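PDB 3S9V: abietadiene synthase, chloroplastic from Abies grandis, which is a largely helical plastid enzyme of the terpene synthase family, with an N-terminal terpene synthase domain and a metal-binding domain. Local coordinates for residues 62-67 with 115-120; 97-102 with 140-145. One frame throughout, in Å; residues are numbered along the deposited sequence.

Contact 1: residues 62-67 with 115-120; sequences VARIPA and LTLWRT
The indole nitrogen of Trp118 donates its hydrogen to the backbone carbonyl of Ala63, with Trp118 NE1 to Ala63 O at 2.8 Å. The bond is bent: the N-H...O angle is 145°, and the nitrogen sits tilted from the carbonyl plane, so neither partner is met quite head-on. Trp118 gets there because its CG lies anti to the carbonyl carbon (chi1 -72°), which sends the indole from the helix end across to 62-67. The six-membered part of the ring then runs on along the chain. Trp118 CZ2 passes Arg64 O at 3.6 Å, and Pro66 CA lies at the edge of the indole, in the ring plane, 3.9 Å from Trp118 CH2, with Pro66 CB a little farther off.

Helix 101-117 ends here in a Schellman motif, with Arg119 as the positive-phi C-prime residue and Thr120 N bonded to Leu115 O. Val62 to Ile65 form a type I turn, and Trp118 thus ties this helix end to that turn.

Next to the indole, Leu117 extends CD1 against the aliphatic part of Arg64, 3.9 Å from Arg64 CD. The arginine chain runs extended past this methyl and carries its guanidinium to a salt bridge with Glu161. Ala63 also touches helix 77-85, at Thr79, Val80 and Ile83.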
loop_
_atom_site.group_PDB
_atom_site.type_symbol
_atom_site.label_atom_id
_atom_site.label_comp_id
_atom_site.label_asym_id
_atom_site.label_seq_id
_atom_site.Cartn_x
_atom_site.Cartn_y
_atom_site.Cartn_z
ATOM N N VAL A 62 33.777 -14.640 0.781
ATOM C CA VAL A 62 34.685 -13.587 1.205
ATOM C C VAL A 62 35.896 -14.240 1.891
ATOM O O VAL A 62 37.030 -13.831 1.686
ATOM C CB VAL A 62 33.981 -12.612 2.178
ATOM C CG1 VAL A 62 34.981 -11.651 2.772
ATOM C CG2 VAL A 62 32.898 -11.829 1.427
ATOM N N ALA A 63 35.639 -15.281 2.678
ATOM C CA ALA A 63 36.678 -16.003 3.413
ATOM C C ALA A 63 37.709 -16.669 2.511
ATOM O O ALA A 63 38.783 -17.057 2.964
ATOM C CB ALA A 63 36.039 -17.041 4.314
ATOM N N ARG A 64 37.383 -16.807 1.233
ATOM C CA ARG A 64 38.299 -17.425 0.292
ATOM C C ARG A 64 39.435 -16.509 -0.145
ATOM O O ARG A 64 40.527 -16.983 -0.478
ATOM C CB ARG A 64 37.564 -17.876 -0.965
ATOM C CG ARG A 64 36.679 -19.071 -0.808
ATOM C CD ARG A 64 36.429 -19.639 -2.184
ATOM N NE ARG A 64 35.324 -20.583 -2.218
ATOM C CZ ARG A 64 35.001 -21.281 -3.299
ATOM N NH1 ARG A 64 35.708 -21.133 -4.416
ATOM N NH2 ARG A 64 33.969 -22.110 -3.270
ATOM N N ILE A 65 39.185 -15.205 -0.163
ATOM C CA ILE A 65 40.212 -14.272 -0.612
ATOM C C ILE A 65 41.502 -14.402 0.200
ATOM O O ILE A 65 41.514 -14.170 1.404
ATOM C CB ILE A 65 39.709 -12.825 -0.527
ATOM C CG1 ILE A 65 38.320 -12.720 -1.163
ATOM C CG2 ILE A 65 40.667 -11.897 -1.258
ATOM C CD1 ILE A 65 37.665 -11.374 -0.954
ATOM N N PRO A 66 42.609 -14.785 -0.460
ATOM C CA PRO A 66 43.924 -14.952 0.180
ATOM C C PRO A 66 44.543 -13.607 0.586
ATOM O O PRO A 66 44.333 -12.601 -0.083
ATOM C CB PRO A 66 44.738 -15.654 -0.901
ATOM C CG PRO A 66 44.189 -15.020 -2.155
ATOM C CD PRO A 66 42.694 -15.046 -1.908
ATOM N N ALA A 67 45.298 -13.598 1.683
ATOM C CA ALA A 67 45.944 -12.385 2.177
ATOM C C ALA A 67 46.638 -11.620 1.058
ATOM O O ALA A 67 47.404 -12.197 0.281
ATOM C CB ALA A 67 46.950 -12.739 3.254
ATOM N N LEU A 115 36.663 -24.067 4.003
ATOM C CA LEU A 115 37.438 -24.610 5.111
ATOM C C LEU A 115 38.489 -25.589 4.564
ATOM O O LEU A 115 39.617 -25.656 5.065
ATOM C CB LEU A 115 36.524 -25.311 6.119
ATOM C CG LEU A 115 35.494 -24.409 6.802
ATOM C CD1 LEU A 115 34.713 -25.215 7.821
ATOM C CD2 LEU A 115 36.194 -23.242 7.474
ATOM N N THR A 116 38.118 -26.343 3.533
ATOM C CA THR A 116 39.038 -27.282 2.920
ATOM C C THR A 116 40.219 -26.508 2.323
ATOM O O THR A 116 41.371 -26.912 2.460
ATOM C CB THR A 116 38.348 -28.101 1.787
ATOM O OG1 THR A 116 37.341 -28.952 2.347
ATOM C CG2 THR A 116 39.365 -28.961 1.056
ATOM N N LEU A 117 39.929 -25.391 1.663
ATOM C CA LEU A 117 40.974 -24.587 1.043
ATOM C C LEU A 117 41.933 -24.019 2.087
ATOM O O LEU A 117 43.106 -23.803 1.805
ATOM C CB LEU A 117 40.359 -23.444 0.222
ATOM C CG LEU A 117 39.520 -23.810 -1.014
ATOM C CD1 LEU A 117 38.982 -22.540 -1.665
ATOM C CD2 LEU A 117 40.364 -24.587 -2.017
ATOM N N TRP A 118 41.440 -23.774 3.293
ATOM C CA TRP A 118 42.309 -23.237 4.330
ATOM C C TRP A 118 42.833 -24.325 5.263
ATOM O O TRP A 118 43.447 -24.038 6.296
ATOM C CB TRP A 118 41.576 -22.137 5.108
ATOM C CG TRP A 118 41.417 -20.896 4.284
ATOM C CD1 TRP A 118 40.249 -20.291 3.927
ATOM C CD2 TRP A 118 42.467 -20.145 3.654
ATOM N NE1 TRP A 118 40.502 -19.215 3.111
ATOM C CE2 TRP A 118 41.856 -19.104 2.927
ATOM C CE3 TRP A 118 43.866 -20.257 3.634
ATOM C CZ2 TRP A 118 42.598 -18.170 2.181
ATOM C CZ3 TRP A 118 44.608 -19.326 2.890
ATOM C CH2 TRP A 118 43.969 -18.299 2.176
ATOM N N ARG A 119 42.585 -25.574 4.880
ATOM C CA ARG A 119 43.042 -26.732 5.638
ATOM C C ARG A 119 42.672 -26.589 7.102
ATOM O O ARG A 119 43.466 -26.905 7.985
ATOM C CB ARG A 119 44.561 -26.859 5.493
ATOM C CG ARG A 119 45.050 -26.674 4.059
ATOM C CD ARG A 119 46.528 -26.320 4.017
ATOM N NE ARG A 119 46.819 -25.287 3.022
ATOM C CZ ARG A 119 46.346 -24.044 3.067
ATOM N NH1 ARG A 119 45.552 -23.665 4.058
ATOM N NH2 ARG A 119 46.668 -23.173 2.120
ATOM N N THR A 120 41.460 -26.117 7.363
ATOM C CA THR A 120 41.027 -25.921 8.733
ATOM C C THR A 120 39.626 -26.482 9.000
ATOM O O THR A 120 38.918 -26.884 8.075
ATOM C CB THR A 120 41.092 -24.417 9.099
ATOM O OG1 THR A 120 40.822 -24.249 10.495
ATOM C CG2 THR A 120 40.086 -23.618 8.284
#

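Contact 2: residues 97-102 with 140-145; sequences FYFLAY and EDEADS
The Phe99 ring presents its edge to Glu142: Glu142 OE1 lies near the ring plane, 4.0 Å from Phe99 CE2, and the carboxylate is turned 69° against the ring. The Tyr102 ring is approached obliquely by the hydroxyl of Ser145, whose OG comes within 3.3 Å of Tyr102 CE1. Phe151 of helix 151-164 meets the same tyrosine with the ring planes about 60° apart, and Met139 and Pro148 of the loop touch it.

Between the two rings, Ala101 points its methyl at the glutamate, with Ala101 CB 3.7 Å from Glu142 CG. The glutamate chain is bent at chi2 (-69°), which turns the carboxylate back toward the residue's own CA instead of extending it, and OE1 lies near both Ala101 CB and the Phe99 edge. A water accepts from Ala101 N at 2.9 Å. It lies 2.4 Å from Glu142 OE1, too short to be trusted in detail, so a bridge through it is doubtful.

This is the start of helix 101-117, with Leu100 at the N-cap position, set against a type I turn from Glu142 to Ser145 in the loop that joins helices 122-136 and 151-164. A carboxylate near the helix start may be favoured by the helix dipole.

The turn is closed by its own last residue: the backbone N of Ser145 donates to Glu142 O at 3.1 Å. The hydroxyl of Ser145 points to the same carbonyl oxygen, but OG to Glu142 O is modelled at an unusually short 2.5 Å, and that length is doubtful. Ser145 CB packs on Leu100 CD1 at 4.0 Å.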
loop_
_atom_site.group_PDB
_atom_site.type_symbol
_atom_site.label_atom_id
_atom_site.label_comp_id
_atom_site.label_asym_id
_atom_site.label_seq_id
_atom_site.Cartn_x
_atom_site.Cartn_y
_atom_site.Cartn_z
ATOM N N PHE A 97 16.808 -19.898 11.724
ATOM C CA PHE A 97 15.443 -19.427 11.928
ATOM C C PHE A 97 14.423 -20.029 10.963
ATOM O O PHE A 97 13.285 -20.298 11.341
ATOM C CB PHE A 97 15.385 -17.905 11.800
ATOM C CG PHE A 97 14.003 -17.338 11.991
ATOM C CD1 PHE A 97 13.484 -17.155 13.269
ATOM C CD2 PHE A 97 13.209 -17.024 10.897
ATOM C CE1 PHE A 97 12.196 -16.670 13.451
ATOM C CE2 PHE A 97 11.916 -16.539 11.068
ATOM C CZ PHE A 97 11.410 -16.362 12.348
ATOM N N TYR A 98 14.827 -20.230 9.714
ATOM C CA TYR A 98 13.925 -20.772 8.705
ATOM C C TYR A 98 14.624 -21.774 7.790
ATOM O O TYR A 98 15.562 -21.436 7.063
ATOM C CB TYR A 98 13.350 -19.637 7.864
ATOM C CG TYR A 98 12.322 -20.090 6.864
ATOM C CD1 TYR A 98 10.969 -20.110 7.191
ATOM C CD2 TYR A 98 12.703 -20.509 5.588
ATOM C CE1 TYR A 98 10.014 -20.531 6.269
ATOM C CE2 TYR A 98 11.759 -20.936 4.659
ATOM C CZ TYR A 98 10.417 -20.942 5.004
ATOM O OH TYR A 98 9.476 -21.349 4.083
ATOM N N PHE A 99 14.137 -23.006 7.803
ATOM C CA PHE A 99 14.731 -24.052 6.997
ATOM C C PHE A 99 14.294 -24.090 5.541
ATOM O O PHE A 99 13.107 -24.220 5.236
ATOM C CB PHE A 99 14.446 -25.421 7.613
ATOM C CG PHE A 99 15.093 -26.556 6.874
ATOM C CD1 PHE A 99 16.352 -27.014 7.248
ATOM C CD2 PHE A 99 14.460 -27.141 5.776
ATOM C CE1 PHE A 99 16.975 -28.041 6.537
ATOM C CE2 PHE A 99 15.072 -28.166 5.057
ATOM C CZ PHE A 99 16.333 -28.618 5.438
ATOM N N LEU A 100 15.269 -23.985 4.646
ATOM C CA LEU A 100 15.021 -24.078 3.213
ATOM C C LEU A 100 16.126 -25.007 2.730
ATOM O O LEU A 100 17.312 -24.711 2.887
ATOM C CB LEU A 100 15.134 -22.715 2.525
ATOM C CG LEU A 100 14.780 -22.763 1.027
ATOM C CD1 LEU A 100 13.288 -23.091 0.836
ATOM C CD2 LEU A 100 15.114 -21.433 0.378
ATOM N N ALA A 101 15.745 -26.146 2.171
ATOM C CA ALA A 101 16.729 -27.109 1.708
ATOM C C ALA A 101 17.796 -26.478 0.815
ATOM O O ALA A 101 18.993 -26.596 1.099
ATOM C CB ALA A 101 16.028 -28.265 0.974
ATOM N N TYR A 102 17.372 -25.804 -0.253
ATOM C CA TYR A 102 18.330 -25.177 -1.171
ATOM C C TYR A 102 19.346 -24.308 -0.436
ATOM O O TYR A 102 20.546 -24.410 -0.667
ATOM C CB TYR A 102 17.599 -24.328 -2.209
ATOM C CG TYR A 102 16.782 -25.131 -3.191
ATOM C CD1 TYR A 102 15.425 -24.879 -3.358
ATOM C CD2 TYR A 102 17.370 -26.133 -3.963
ATOM C CE1 TYR A 102 14.662 -25.603 -4.269
ATOM C CE2 TYR A 102 16.618 -26.866 -4.882
ATOM C CZ TYR A 102 15.261 -26.593 -5.027
ATOM O OH TYR A 102 14.496 -27.300 -5.924
ATOM N N GLU A 140 14.057 -34.376 -3.584
ATOM C CA GLU A 140 12.860 -34.629 -4.370
ATOM C C GLU A 140 11.573 -34.308 -3.618
ATOM O O GLU A 140 10.499 -34.297 -4.215
ATOM C CB GLU A 140 12.837 -36.084 -4.850
ATOM C CG GLU A 140 14.031 -36.455 -5.727
ATOM C CD GLU A 140 13.939 -37.861 -6.297
ATOM O OE1 GLU A 140 13.822 -38.822 -5.506
ATOM O OE2 GLU A 140 13.987 -38.004 -7.538
ATOM N N ASP A 141 11.670 -34.041 -2.319
ATOM C CA ASP A 141 10.472 -33.716 -1.546
ATOM C C ASP A 141 10.460 -32.238 -1.152
ATOM O O ASP A 141 9.677 -31.803 -0.300
ATOM C CB ASP A 141 10.375 -34.604 -0.300
ATOM C CG ASP A 141 8.954 -34.680 0.257
ATOM O OD1 ASP A 141 8.694 -35.545 1.121
ATOM O OD2 ASP A 141 8.093 -33.876 -0.167
ATOM N N GLU A 142 11.337 -31.473 -1.794
ATOM C CA GLU A 142 11.450 -30.041 -1.553
ATOM C C GLU A 142 11.294 -29.347 -2.905
ATOM O O GLU A 142 11.613 -28.172 -3.057
ATOM C CB GLU A 142 12.820 -29.715 -0.949
ATOM C CG GLU A 142 13.200 -30.594 0.243
ATOM C CD GLU A 142 12.351 -30.332 1.480
ATOM O OE1 GLU A 142 12.528 -29.270 2.110
ATOM O OE2 GLU A 142 11.504 -31.185 1.820
ATOM N N ALA A 143 10.792 -30.099 -3.883
ATOM C CA ALA A 143 10.586 -29.601 -5.242
ATOM C C ALA A 143 9.624 -28.417 -5.324
ATOM O O ALA A 143 9.805 -27.525 -6.153
ATOM C CB ALA A 143 10.091 -30.736 -6.138
ATOM N N ASP A 144 8.605 -28.414 -4.468
ATOM C CA ASP A 144 7.617 -27.337 -4.446
ATOM C C ASP A 144 8.122 -26.067 -3.772
ATOM O O ASP A 144 7.436 -25.041 -3.788
ATOM C CB ASP A 144 6.336 -27.804 -3.748
ATOM C CG ASP A 144 5.452 -28.642 -4.650
ATOM O OD1 ASP A 144 5.977 -29.545 -5.333
ATOM O OD2 ASP A 144 4.227 -28.402 -4.668
ATOM N N SER A 145 9.309 -26.134 -3.170
ATOM C CA SER A 145 9.884 -24.964 -2.515
ATOM C C SER A 145 10.475 -24.063 -3.599
ATOM O O SER A 145 10.738 -24.515 -4.716
ATOM C CB SER A 145 10.978 -25.378 -1.526
ATOM O OG SER A 145 12.132 -25.858 -2.196
HETATM O O HOH W 1 12.965 -26.874 1.947
#

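Overall arrangement
Contacts 1 and 2 sit at the two ends of helix 101-117: 97-102 leads into it and 115-120 leaves it, with the contact centres about 28 Å apart and no touch between them. Each end meets a type I turn, but by different chemistry. Contact 1, farther from the centre of the chain and only partly buried, has a direct side-chain to backbone hydrogen bond, and its proline is exposed. Contact 2 is the more buried of the two; no direct hydrogen bond crosses it, and its segments meet through methyl and methylene contacts, oxygens of Glu142 and Ser145 against aromatic rings, and a water whose bridging role is doubtful. Helix 151-164 borders both, through Glu161 beside contact 1 and Phe151 beside contact 2.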